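Local coordinates for protein cytosine deaminase (Klebsiella pneumoniae, PDB 4R85) that probably catalyses the hydrolytic deamination of cytosine and 5-methylcytosine, and binds an iron(II) ion in an amidohydrolase barrel, at residues 154-159 and 180-185; 59-64 and 81-86; 203-208 and 234-239; 269-274 and 323-328. All blocks are in the same frame, centred on the assembly; numbering follows the deposited sequence.

Interaction 1. Residues 154-159 and 180-185; sequences IESYPN and HYENTR
Glu182 reaches across to the loop at Ile154, Glu155 and Ser156 and takes three hydrogen bonds on its carboxylate. Its CG stands anti to the carbonyl carbon (chi1 -52°) and the chain folds again at chi2 (-77°), which swings the acid group over to the facing loop. OE1 receives the amide of Ile154 on its syn lone pair, Ile154 N to Glu182 OE1 being 2.8 Å. OE2 accepts twice. The amide of Glu155 meets it on the syn side at 3.1 Å (Glu155 N to Glu182 OE2), 32° out of the carboxylate plane, while the hydroxyl of Ser156 donates from the anti side over 2.7 Å (Ser156 OG to Glu182 OE2). Bonds to both oxygens fix the rotation of the carboxylate, and two backbone N-H groups would be expected to favour its charged form.

In the amidohydrolase barrel, loops such as these follow the strands at the end where metal and substrate bind. Residues 154-159 come after strand 143-149 and residues 180-185 after strand 174-175, so Glu182 ties two successive loops together, its side chain about 11 Å from the bound 5-methylcytosine.

Asn183, just ahead of helix 185-202, continues the link. Its backbone amide donates a hydrogen bond to the hydroxyl that serves Glu182, with Asn183 N 3.1 Å from Ser156 OG, so this oxygen is donor and acceptor at once. The side-chain amide lies against Ser156, Asn183 ND2 being 3.6 Å from Ser156 CB, and a water bridges Asn183 ND2 to Ser156 O.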
loop_
_atom_site.group_PDB
_atom_site.type_symbol
_atom_site.label_atom_id
_atom_site.label_comp_id
_atom_site.label_asym_id
_atom_site.label_seq_id
_atom_site.Cartn_x
_atom_site.Cartn_y
_atom_site.Cartn_z
ATOM N N ILE A 154 -14.527 3.241 29.765
ATOM C CA ILE A 154 -14.565 2.701 31.116
ATOM C C ILE A 154 -15.485 3.539 32.011
ATOM O O ILE A 154 -16.343 3.005 32.723
ATOM C CB ILE A 154 -13.141 2.676 31.723
ATOM C CG1 ILE A 154 -12.264 1.717 30.924
ATOM C CG2 ILE A 154 -13.184 2.282 33.197
ATOM C CD1 ILE A 154 -10.810 1.689 31.365
ATOM N N GLU A 155 -15.300 4.854 31.981
ATOM C CA GLU A 155 -16.016 5.741 32.889
ATOM C C GLU A 155 -17.327 6.198 32.270
ATOM O O GLU A 155 -18.178 6.751 32.957
ATOM C CB GLU A 155 -15.168 6.982 33.218
ATOM C CG GLU A 155 -13.704 6.718 33.544
ATOM C CD GLU A 155 -13.500 6.100 34.930
ATOM O OE1 GLU A 155 -12.423 6.320 35.519
ATOM O OE2 GLU A 155 -14.406 5.397 35.438
ATOM N N SER A 156 -17.472 5.967 30.969
ATOM C CA SER A 156 -18.550 6.576 30.190
ATOM C C SER A 156 -19.629 5.567 29.761
ATOM O O SER A 156 -20.603 5.932 29.100
ATOM C CB SER A 156 -17.955 7.280 28.959
ATOM O OG SER A 156 -16.819 8.081 29.306
ATOM N N TYR A 157 -19.444 4.306 30.140
ATOM C CA TYR A 157 -20.363 3.218 29.796
ATOM C C TYR A 157 -20.853 2.591 31.095
ATOM O O TYR A 157 -20.076 2.477 32.045
ATOM C CB TYR A 157 -19.615 2.169 28.971
ATOM C CG TYR A 157 -20.488 1.073 28.405
ATOM C CD1 TYR A 157 -20.598 -0.159 29.049
ATOM C CD2 TYR A 157 -21.208 1.272 27.231
ATOM C CE1 TYR A 157 -21.402 -1.165 28.540
ATOM C CE2 TYR A 157 -22.021 0.266 26.711
ATOM C CZ TYR A 157 -22.111 -0.946 27.372
ATOM O OH TYR A 157 -22.902 -1.945 26.866
ATOM N N PRO A 158 -22.145 2.199 31.157
ATOM C CA PRO A 158 -22.697 1.603 32.383
ATOM C C PRO A 158 -21.862 0.420 32.885
ATOM O O PRO A 158 -21.594 -0.512 32.121
ATOM C CB PRO A 158 -24.087 1.121 31.951
ATOM C CG PRO A 158 -24.438 1.974 30.796
ATOM C CD PRO A 158 -23.153 2.288 30.084
ATOM N N ASN A 159 -21.446 0.483 34.150
ATOM C CA ASN A 159 -20.674 -0.592 34.773
ATOM C C ASN A 159 -19.352 -0.906 34.071
ATOM O O ASN A 159 -18.842 -2.030 34.167
ATOM C CB ASN A 159 -21.537 -1.842 34.849
ATOM C CG ASN A 159 -22.931 -1.532 35.349
ATOM O OD1 ASN A 159 -23.922 -1.683 34.620
ATOM N ND2 ASN A 159 -23.013 -1.059 36.583
ATOM N N HIS A 180 -9.043 8.761 25.176
ATOM C CA HIS A 180 -9.449 9.876 24.316
ATOM C C HIS A 180 -10.947 9.858 24.003
ATOM O O HIS A 180 -11.517 10.874 23.584
ATOM C CB HIS A 180 -8.647 9.862 23.009
ATOM C CG HIS A 180 -8.930 8.672 22.154
ATOM N ND1 HIS A 180 -8.346 7.445 22.382
ATOM C CD2 HIS A 180 -9.759 8.506 21.096
ATOM C CE1 HIS A 180 -8.799 6.574 21.500
ATOM N NE2 HIS A 180 -9.657 7.190 20.708
ATOM N N TYR A 181 -11.597 8.712 24.207
ATOM C CA TYR A 181 -13.036 8.598 23.911
ATOM C C TYR A 181 -13.919 8.814 25.141
ATOM O O TYR A 181 -15.134 8.958 25.011
ATOM C CB TYR A 181 -13.355 7.250 23.246
ATOM C CG TYR A 181 -14.752 7.127 22.664
ATOM C CD1 TYR A 181 -15.646 6.184 23.160
ATOM C CD2 TYR A 181 -15.170 7.940 21.618
ATOM C CE1 TYR A 181 -16.918 6.052 22.641
ATOM C CE2 TYR A 181 -16.458 7.819 21.089
ATOM C CZ TYR A 181 -17.323 6.868 21.605
ATOM O OH TYR A 181 -18.602 6.728 21.104
ATOM N N GLU A 182 -13.323 8.854 26.331
ATOM C CA GLU A 182 -14.113 9.145 27.533
ATOM C C GLU A 182 -14.742 10.540 27.411
ATOM O O GLU A 182 -14.202 11.423 26.732
ATOM C CB GLU A 182 -13.266 9.042 28.802
ATOM C CG GLU A 182 -12.489 7.717 28.929
ATOM C CD GLU A 182 -13.353 6.549 29.374
ATOM O OE1 GLU A 182 -12.834 5.409 29.388
ATOM O OE2 GLU A 182 -14.542 6.762 29.718
ATOM N N ASN A 183 -15.871 10.728 28.079
ATOM C CA ASN A 183 -16.730 11.893 27.852
ATOM C C ASN A 183 -16.105 13.238 28.239
ATOM O O ASN A 183 -16.450 14.271 27.665
ATOM C CB ASN A 183 -18.075 11.718 28.568
ATOM C CG ASN A 183 -18.965 10.675 27.908
ATOM O OD1 ASN A 183 -18.729 10.264 26.769
ATOM N ND2 ASN A 183 -20.005 10.249 28.622
ATOM N N THR A 184 -15.225 13.232 29.237
ATOM C CA THR A 184 -14.527 14.454 29.631
ATOM C C THR A 184 -13.051 14.145 29.801
ATOM O O THR A 184 -12.664 12.986 29.978
ATOM C CB THR A 184 -15.043 15.044 30.960
ATOM O OG1 THR A 184 -14.706 14.173 32.053
ATOM C CG2 THR A 184 -16.535 15.251 30.919
ATOM N N ARG A 185 -12.234 15.186 29.748
ATOM C CA ARG A 185 -10.800 15.027 29.934
ATOM C C ARG A 185 -10.485 14.388 31.284
ATOM O O ARG A 185 -9.617 13.521 31.376
ATOM C CB ARG A 185 -10.096 16.378 29.811
ATOM C CG ARG A 185 -8.574 16.313 29.986
ATOM C CD ARG A 185 -8.173 16.674 31.417
ATOM N NE ARG A 185 -6.728 16.580 31.628
ATOM C CZ ARG A 185 -6.152 16.612 32.824
ATOM N NH1 ARG A 185 -4.835 16.514 32.927
ATOM N NH2 ARG A 185 -6.893 16.734 33.920
HETATM O O HOH W 1 -21.654 8.184 27.790
#

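Interaction 2. Residues 59-64 and 81-86; sequences LDATLT and TRWSQR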
loop_
_atom_site.group_PDB
_atom_site.type_symbol
_atom_site.label_atom_id
_atom_site.label_comp_id
_atom_site.label_asym_id
_atom_site.label_seq_id
_atom_site.Cartn_x
_atom_site.Cartn_y
_atom_site.Cartn_z
ATOM N N LEU A 59 -10.375 -9.052 16.398
ATOM C CA LEU A 59 -10.987 -10.290 15.905
ATOM C C LEU A 59 -12.475 -10.409 16.212
ATOM O O LEU A 59 -13.190 -11.141 15.532
ATOM C CB LEU A 59 -10.252 -11.518 16.445
ATOM C CG LEU A 59 -8.855 -11.726 15.872
ATOM C CD1 LEU A 59 -8.222 -12.978 16.449
ATOM C CD2 LEU A 59 -8.921 -11.784 14.346
ATOM N N ASP A 60 -12.957 -9.709 17.232
ATOM C CA ASP A 60 -14.385 -9.789 17.530
ATOM C C ASP A 60 -15.224 -9.130 16.435
ATOM O O ASP A 60 -16.335 -9.575 16.144
ATOM C CB ASP A 60 -14.727 -9.241 18.928
ATOM C CG ASP A 60 -14.381 -7.765 19.103
ATOM O OD1 ASP A 60 -14.989 -7.138 19.998
ATOM O OD2 ASP A 60 -13.517 -7.231 18.368
ATOM N N ALA A 61 -14.668 -8.098 15.805
ATOM C CA ALA A 61 -15.404 -7.320 14.808
ATOM C C ALA A 61 -15.078 -7.716 13.372
ATOM O O ALA A 61 -15.704 -7.233 12.432
ATOM C CB ALA A 61 -15.158 -5.825 15.006
ATOM N N THR A 62 -14.114 -8.612 13.198
ATOM C CA THR A 62 -13.658 -8.962 11.854
ATOM C C THR A 62 -14.780 -9.548 10.973
ATOM O O THR A 62 -15.652 -10.275 11.455
ATOM C CB THR A 62 -12.441 -9.918 11.909
ATOM O OG1 THR A 62 -11.862 -10.034 10.606
ATOM C CG2 THR A 62 -12.874 -11.295 12.401
ATOM N N LEU A 63 -14.765 -9.194 9.690
ATOM C CA LEU A 63 -15.698 -9.741 8.699
ATOM C C LEU A 63 -17.150 -9.328 8.954
ATOM O O LEU A 63 -18.069 -10.059 8.594
ATOM C CB LEU A 63 -15.595 -11.272 8.612
ATOM C CG LEU A 63 -14.183 -11.855 8.546
ATOM C CD1 LEU A 63 -14.212 -13.375 8.408
ATOM C CD2 LEU A 63 -13.417 -11.226 7.389
ATOM N N THR A 64 -17.355 -8.174 9.583
ATOM C CA THR A 64 -18.719 -7.690 9.852
ATOM C C THR A 64 -19.027 -6.396 9.103
ATOM O O THR A 64 -20.053 -5.764 9.353
ATOM C CB THR A 64 -18.984 -7.443 11.363
ATOM O OG1 THR A 64 -18.165 -6.369 11.839
ATOM C CG2 THR A 64 -18.719 -8.695 12.189
ATOM N N THR A 81 -20.494 3.630 16.162
ATOM C CA THR A 81 -21.956 3.560 16.053
ATOM C C THR A 81 -22.405 2.288 15.336
ATOM O O THR A 81 -23.338 1.611 15.780
ATOM C CB THR A 81 -22.521 4.785 15.329
ATOM O OG1 THR A 81 -22.245 5.950 16.111
ATOM C CG2 THR A 81 -24.039 4.646 15.115
ATOM N N ARG A 82 -21.732 1.956 14.238
ATOM C CA ARG A 82 -22.106 0.790 13.446
ATOM C C ARG A 82 -21.824 -0.496 14.215
ATOM O O ARG A 82 -22.602 -1.454 14.148
ATOM C CB ARG A 82 -21.350 0.765 12.114
ATOM C CG ARG A 82 -21.666 1.928 11.196
ATOM C CD ARG A 82 -23.087 1.864 10.617
ATOM N NE ARG A 82 -23.423 3.152 10.016
ATOM C CZ ARG A 82 -24.368 3.970 10.465
ATOM N NH1 ARG A 82 -24.572 5.129 9.860
ATOM N NH2 ARG A 82 -25.122 3.626 11.505
ATOM N N TRP A 83 -20.707 -0.509 14.938
ATOM C CA TRP A 83 -20.331 -1.660 15.741
ATOM C C TRP A 83 -21.353 -1.880 16.841
ATOM O O TRP A 83 -21.723 -3.018 17.145
ATOM C CB TRP A 83 -18.933 -1.467 16.343
ATOM C CG TRP A 83 -18.541 -2.549 17.304
ATOM C CD1 TRP A 83 -18.168 -2.392 18.611
ATOM C CD2 TRP A 83 -18.484 -3.964 17.036
ATOM N NE1 TRP A 83 -17.883 -3.617 19.167
ATOM C CE2 TRP A 83 -18.065 -4.596 18.226
ATOM C CE3 TRP A 83 -18.757 -4.754 15.912
ATOM C CZ2 TRP A 83 -17.904 -5.983 18.322
ATOM C CZ3 TRP A 83 -18.593 -6.138 16.007
ATOM C CH2 TRP A 83 -18.172 -6.733 17.204
ATOM N N SER A 84 -21.803 -0.788 17.445
ATOM C CA SER A 84 -22.860 -0.864 18.454
ATOM C C SER A 84 -24.133 -1.535 17.907
ATOM O O SER A 84 -24.760 -2.338 18.587
ATOM C CB SER A 84 -23.163 0.531 19.004
ATOM O OG SER A 84 -24.124 0.459 20.039
ATOM N N GLN A 85 -24.506 -1.213 16.673
ATOM C CA GLN A 85 -25.630 -1.884 16.017
ATOM C C GLN A 85 -25.377 -3.376 15.823
ATOM O O GLN A 85 -26.283 -4.202 15.998
ATOM C CB GLN A 85 -25.883 -1.271 14.644
ATOM C CG GLN A 85 -26.358 0.154 14.666
ATOM C CD GLN A 85 -26.548 0.686 13.264
ATOM O OE1 GLN A 85 -25.578 0.909 12.547
ATOM N NE2 GLN A 85 -27.804 0.864 12.853
ATOM N N ARG A 86 -24.151 -3.706 15.424
ATOM C CA ARG A 86 -23.776 -5.085 15.129
ATOM C C ARG A 86 -23.748 -5.922 16.403
ATOM O O ARG A 86 -24.037 -7.122 16.371
ATOM C CB ARG A 86 -22.410 -5.129 14.429
ATOM C CG ARG A 86 -21.946 -6.536 14.021
ATOM C CD ARG A 86 -23.029 -7.277 13.224
ATOM N NE ARG A 86 -22.522 -8.528 12.662
ATOM C CZ ARG A 86 -22.489 -9.686 13.317
ATOM N NH1 ARG A 86 -22.005 -10.769 12.727
ATOM N NH2 ARG A 86 -22.930 -9.762 14.568
#
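Trp83 lays the six-membered ring of its indole beneath the methyl of Ala61. Ala61 CB sits 3.8 Å from the ring centroid and 21° off the normal, a CH-pi contact over the face, displaced toward the rim, with Trp83 CZ3 as its closest atom. The indole extends from helix 76-87 with CG anti to the backbone N, which carries the ring to the loop. Asp60 crosses it at about a right angle, Asp60 OD1 standing 3.6 Å from Trp83 CZ2 with the carboxylate and ring planes 62° apart. Both polar ends are held nearby at Asp119: Asp60 OD1 accepts from its backbone N and Trp83 NE1 donates to its carboxylate.

Thr64 closes a type II turn begun at Ala61. Its OG1 lies between the backbone N and the carbonyl carbon (chi1 66°), and Thr64 OG1 donates to Ala61 O at 2.7 Å, leaving Thr64 CG2 turned toward Arg86, 3.8 Å from Arg86 NE. The loop after barrel strand 47-57 thus meets the helix by van der Waals and CH-pi contact, with no hydrogen bond found between the two segments; Asp60 OD1 and Trp83 NE1 bond to Asp119, Thr64 OG1 bonds within its turn, and the Arg86 guanidinium forms salt bridges with Glu67 and Asp94.

Interaction 3. Residues 203-208 and 234-239; sequences GRLVDV and GAQVTA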
loop_
_atom_site.group_PDB
_atom_site.type_symbol
_atom_site.label_atom_id
_atom_site.label_comp_id
_atom_site.label_asym_id
_atom_site.label_seq_id
_atom_site.Cartn_x
_atom_site.Cartn_y
_atom_site.Cartn_z
ATOM N N GLY A 203 -1.671 -8.486 37.670
ATOM C CA GLY A 203 -0.425 -8.836 36.998
ATOM C C GLY A 203 -0.562 -9.074 35.502
ATOM O O GLY A 203 -0.067 -10.073 34.977
ATOM N N ARG A 204 -1.219 -8.147 34.811
ATOM C CA ARG A 204 -1.456 -8.294 33.381
ATOM C C ARG A 204 -0.687 -7.259 32.580
ATOM O O ARG A 204 -0.191 -6.271 33.128
ATOM C CB ARG A 204 -2.956 -8.180 33.072
ATOM C CG ARG A 204 -3.829 -9.112 33.906
ATOM C CD ARG A 204 -3.643 -10.580 33.539
ATOM N NE ARG A 204 -4.119 -11.447 34.613
ATOM C CZ ARG A 204 -5.322 -12.012 34.655
ATOM N NH1 ARG A 204 -5.656 -12.773 35.685
ATOM N NH2 ARG A 204 -6.191 -11.824 33.672
ATOM N N LEU A 205 -0.591 -7.496 31.277
ATOM C CA LEU A 205 -0.002 -6.534 30.360
ATOM C C LEU A 205 -1.012 -5.418 30.103
ATOM O O LEU A 205 -2.169 -5.521 30.506
ATOM C CB LEU A 205 0.376 -7.217 29.042
ATOM C CG LEU A 205 1.326 -8.416 29.157
ATOM C CD1 LEU A 205 1.749 -8.901 27.769
ATOM C CD2 LEU A 205 2.550 -8.036 29.980
ATOM N N VAL A 206 -0.565 -4.356 29.439
ATOM C CA VAL A 206 -1.423 -3.212 29.120
ATOM C C VAL A 206 -1.261 -2.837 27.654
ATOM O O VAL A 206 -0.141 -2.753 27.158
ATOM C CB VAL A 206 -1.036 -1.987 29.978
ATOM C CG1 VAL A 206 -1.747 -0.720 29.496
ATOM C CG2 VAL A 206 -1.351 -2.253 31.435
ATOM N N ASP A 207 -2.372 -2.627 26.955
ATOM C CA ASP A 207 -2.325 -2.118 25.583
ATOM C C ASP A 207 -3.530 -1.217 25.341
ATOM O O ASP A 207 -4.650 -1.703 25.223
ATOM C CB ASP A 207 -2.334 -3.261 24.575
ATOM C CG ASP A 207 -1.931 -2.819 23.181
ATOM O OD1 ASP A 207 -1.257 -3.611 22.477
ATOM O OD2 ASP A 207 -2.275 -1.687 22.780
ATOM N N VAL A 208 -3.284 0.087 25.248
ATOM C CA VAL A 208 -4.343 1.087 25.277
ATOM C C VAL A 208 -4.500 1.788 23.928
ATOM O O VAL A 208 -3.506 2.184 23.311
ATOM C CB VAL A 208 -4.035 2.146 26.367
ATOM C CG1 VAL A 208 -4.983 3.329 26.264
ATOM C CG2 VAL A 208 -4.102 1.519 27.758
ATOM N N GLY A 234 7.025 -0.357 32.328
ATOM C CA GLY A 234 7.098 0.074 30.939
ATOM C C GLY A 234 7.124 -1.027 29.888
ATOM O O GLY A 234 6.410 -0.954 28.891
ATOM N N ALA A 235 7.946 -2.048 30.109
ATOM C CA ALA A 235 8.058 -3.164 29.167
ATOM C C ALA A 235 6.709 -3.871 28.947
ATOM O O ALA A 235 6.468 -4.459 27.891
ATOM C CB ALA A 235 9.116 -4.163 29.646
ATOM N N GLN A 236 5.832 -3.788 29.937
ATOM C CA GLN A 236 4.544 -4.480 29.891
ATOM C C GLN A 236 3.430 -3.592 29.340
ATOM O O GLN A 236 2.261 -3.986 29.332
ATOM C CB GLN A 236 4.153 -4.973 31.286
ATOM C CG GLN A 236 5.014 -6.123 31.814
ATOM C CD GLN A 236 6.390 -5.675 32.247
ATOM O OE1 GLN A 236 6.538 -4.684 32.965
ATOM N NE2 GLN A 236 7.413 -6.397 31.804
ATOM N N VAL A 237 3.795 -2.398 28.880
ATOM C CA VAL A 237 2.811 -1.406 28.460
ATOM C C VAL A 237 2.992 -1.002 27.003
ATOM O O VAL A 237 4.096 -0.690 26.573
ATOM C CB VAL A 237 2.888 -0.140 29.350
ATOM C CG1 VAL A 237 1.914 0.940 28.850
ATOM C CG2 VAL A 237 2.582 -0.509 30.810
ATOM N N THR A 238 1.896 -1.016 26.249
ATOM C CA THR A 238 1.907 -0.548 24.869
ATOM C C THR A 238 0.878 0.557 24.681
ATOM O O THR A 238 -0.229 0.489 25.232
ATOM C CB THR A 238 1.629 -1.697 23.870
ATOM O OG1 THR A 238 2.659 -2.691 23.979
ATOM C CG2 THR A 238 1.600 -1.173 22.434
ATOM N N ALA A 239 1.255 1.584 23.920
ATOM C CA ALA A 239 0.314 2.598 23.464
ATOM C C ALA A 239 0.023 2.359 21.988
ATOM O O ALA A 239 0.931 2.415 21.148
ATOM C CB ALA A 239 0.899 4.002 23.680
HETATM O O HOH W 2 1.697 -4.626 26.156
#
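Strands 205-208 and 237-239 run side by side in parallel, joined by three backbone hydrogen bonds. Val206 uses both its polar atoms: Val206 N donates to Gln236 O at 2.9 Å, and Val206 O accepts from Thr238 N at 2.8 Å. Thr238 O then takes the amide of Val208 over 3.1 Å (Val208 N to Thr238 O). CA-H...O contacts fill in between, from Val237 CA to Val206 O and from Asp207 CA to Thr238 O. A water also bonds to Val206 O and to Thr238 OG1.

Side chains pair by register. Val206 and Val237 lie alongside each other on one face, CB of the first 4.0 Å from CG2 of the second. On the other face Asp207 and Thr238 point the same way, with Asp207 OD1 3.7 Å from Thr238 CB; the carboxylate itself bonds to Ser240 and forms a salt bridge with Arg115. Nearer the strand start, Leu205 CD2 packs on Gln236 CG at 3.6 Å.

These strands are the two arms of a parallel beta-alpha-beta unit of the barrel. Val206 and Val208 pack under helix 185-202 and Val237 and Ala239 under helix 220-231, whereas Asp207 and Thr238 face inward toward strand 111-119.

Interaction 4. Residues 269-274 and 323-328; sequences SCPTES and LRILDA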
loop_
_atom_site.group_PDB
_atom_site.type_symbol
_atom_site.label_atom_id
_atom_site.label_comp_id
_atom_site.label_asym_id
_atom_site.label_seq_id
_atom_site.Cartn_x
_atom_site.Cartn_y
_atom_site.Cartn_z
ATOM N N SER A 269 1.617 1.236 15.579
ATOM C CA SER A 269 0.994 2.101 14.580
ATOM C C SER A 269 0.255 1.235 13.572
ATOM O O SER A 269 0.758 0.183 13.178
ATOM C CB SER A 269 2.062 2.912 13.851
ATOM O OG SER A 269 1.504 3.577 12.727
ATOM N N CYS A 270 -0.927 1.687 13.150
ATOM C CA CYS A 270 -1.729 0.972 12.162
ATOM C C CYS A 270 -1.938 1.876 10.949
ATOM O O CYS A 270 -2.998 2.497 10.799
ATOM C CB CYS A 270 -3.087 0.573 12.745
ATOM S SG CYS A 270 -2.973 -0.456 14.234
ATOM N N PRO A 271 -0.917 1.961 10.084
ATOM C CA PRO A 271 -0.901 2.981 9.029
ATOM C C PRO A 271 -2.023 2.880 7.998
ATOM O O PRO A 271 -2.511 3.928 7.589
ATOM C CB PRO A 271 0.479 2.787 8.368
ATOM C CG PRO A 271 0.875 1.379 8.704
ATOM C CD PRO A 271 0.309 1.140 10.078
ATOM N N THR A 272 -2.415 1.684 7.567
ATOM C CA THR A 272 -3.511 1.607 6.605
ATOM C C THR A 272 -4.811 2.058 7.262
ATOM O O THR A 272 -5.636 2.708 6.635
ATOM C CB THR A 272 -3.705 0.197 5.990
ATOM O OG1 THR A 272 -3.952 -0.767 7.026
ATOM C CG2 THR A 272 -2.479 -0.206 5.192
ATOM N N GLU A 273 -4.982 1.731 8.536
ATOM C CA GLU A 273 -6.218 2.098 9.216
ATOM C C GLU A 273 -6.262 3.602 9.438
ATOM O O GLU A 273 -7.276 4.260 9.178
ATOM C CB GLU A 273 -6.346 1.377 10.555
ATOM C CG GLU A 273 -7.721 1.497 11.157
ATOM C CD GLU A 273 -8.583 0.276 10.868
ATOM O OE1 GLU A 273 -8.145 -0.604 10.092
ATOM O OE2 GLU A 273 -9.686 0.185 11.438
ATOM N N SER A 274 -5.149 4.149 9.900
ATOM C CA SER A 274 -5.106 5.561 10.253
ATOM C C SER A 274 -5.182 6.483 9.051
ATOM O O SER A 274 -5.825 7.526 9.112
ATOM C CB SER A 274 -3.892 5.858 11.130
ATOM O OG SER A 274 -4.090 5.226 12.385
ATOM N N LEU A 323 2.838 -7.639 5.287
ATOM C CA LEU A 323 3.794 -6.976 4.389
ATOM C C LEU A 323 3.142 -5.809 3.646
ATOM O O LEU A 323 3.816 -4.852 3.257
ATOM C CB LEU A 323 4.401 -7.965 3.396
ATOM C CG LEU A 323 5.393 -8.962 4.005
ATOM C CD1 LEU A 323 6.045 -9.810 2.921
ATOM C CD2 LEU A 323 6.442 -8.230 4.838
ATOM N N ARG A 324 1.830 -5.888 3.446
ATOM C CA ARG A 324 1.120 -4.799 2.799
ATOM C C ARG A 324 1.108 -3.597 3.747
ATOM O O ARG A 324 1.279 -2.457 3.318
ATOM C CB ARG A 324 -0.317 -5.221 2.435
ATOM C CG ARG A 324 -1.029 -4.262 1.486
ATOM C CD ARG A 324 -2.480 -4.708 1.190
ATOM N NE ARG A 324 -3.247 -4.816 2.428
ATOM C CZ ARG A 324 -4.055 -3.874 2.901
ATOM N NH1 ARG A 324 -4.241 -2.744 2.226
ATOM N NH2 ARG A 324 -4.683 -4.063 4.055
ATOM N N ILE A 325 0.905 -3.871 5.036
ATOM C CA ILE A 325 0.905 -2.840 6.077
ATOM C C ILE A 325 2.276 -2.193 6.224
ATOM O O ILE A 325 2.402 -0.964 6.347
ATOM C CB ILE A 325 0.531 -3.443 7.446
ATOM C CG1 ILE A 325 -0.828 -4.133 7.385
ATOM C CG2 ILE A 325 0.577 -2.392 8.551
ATOM C CD1 ILE A 325 -1.867 -3.470 6.524
ATOM N N LEU A 326 3.306 -3.033 6.229
ATOM C CA LEU A 326 4.672 -2.550 6.283
ATOM C C LEU A 326 4.929 -1.589 5.137
ATOM O O LEU A 326 5.451 -0.508 5.347
ATOM C CB LEU A 326 5.662 -3.722 6.239
ATOM C CG LEU A 326 7.151 -3.356 6.207
ATOM C CD1 LEU A 326 7.521 -2.539 7.437
ATOM C CD2 LEU A 326 8.013 -4.623 6.117
ATOM N N ASP A 327 4.554 -1.982 3.922
ATOM C CA ASP A 327 4.730 -1.122 2.756
ATOM C C ASP A 327 4.073 0.252 2.990
ATOM O O ASP A 327 4.706 1.310 2.820
ATOM C CB ASP A 327 4.112 -1.807 1.536
ATOM C CG ASP A 327 4.413 -1.092 0.234
ATOM O OD1 ASP A 327 3.468 -0.900 -0.566
ATOM O OD2 ASP A 327 5.592 -0.753 -0.009
ATOM N N ALA A 328 2.813 0.220 3.411
ATOM C CA ALA A 328 2.047 1.434 3.677
ATOM C C ALA A 328 2.739 2.307 4.714
ATOM O O ALA A 328 2.871 3.516 4.537
ATOM C CB ALA A 328 0.646 1.068 4.162
#
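Thr272 pushes its methyl between Ile325 and Ala328 of the facing helix. Thr272 CG2 comes 3.5 Å from Ala328 CB and 3.6 Å from Ile325 CD1, and the hydroxyl rests by the same isoleucine tip, with Thr272 OG1 3.5 Å from Ile325 CD1. The side chain owes this placement to chi1 of 58°, which sets CG2 anti to the carbonyl carbon and beside the backbone N. Its branch also approaches the guanidinium of Arg324, more distantly.

Thr272 belongs to the first turn of helix 271-277, which follows barrel strand 266-269 and has Cys270 at its N-cap position. The next residue along, Glu273, lies in the 5-methylcytosine pocket and hydrogen-bonds to Ser309. Packing on helix 322-332 therefore takes place one residue away from a ligand-contacting side chain, and at the same time beside the dimer interface: Arg324 makes a salt bridge with Asp327 of the second subunit, and His331 of that subunit packs on Thr272.

Pro271 and Ile325 make the other half of the contact, their side chains crossing at about a right angle. Pro271 CG touches Ile325 CG2 at 3.8 Å and lies 3.7 Å from Ile325 O, so the ring meets both the branch and the backbone. Ile325 divides its work, giving CG2 to the proline and CD1 to the threonine. Behind them, Phe305 of strand 303-305 receives both Pro271 and Ile325.

The four contacts follow one another along the chain as 59-64 with 81-86, 154-159 with 180-185, 203-208 with 234-239 and 269-274 with 323-328, all within the amidohydrolase fold. None touches another: centres lie 20 to 28 Å apart, interactions 1 and 4 being farthest. Interaction 3 joins neighbouring strands of the barrel wall, whereas interactions 1, 2 and 4 involve segments that follow strands 143-149 and 174-175, 47-57, and 266-269. Helix 185-202 relates two of them, beginning at interaction 1 and packing on Val206 and Val208 of interaction 3. Together they are spread around the iron and 5-methylcytosine site, with interaction 4 also bordering the second subunit.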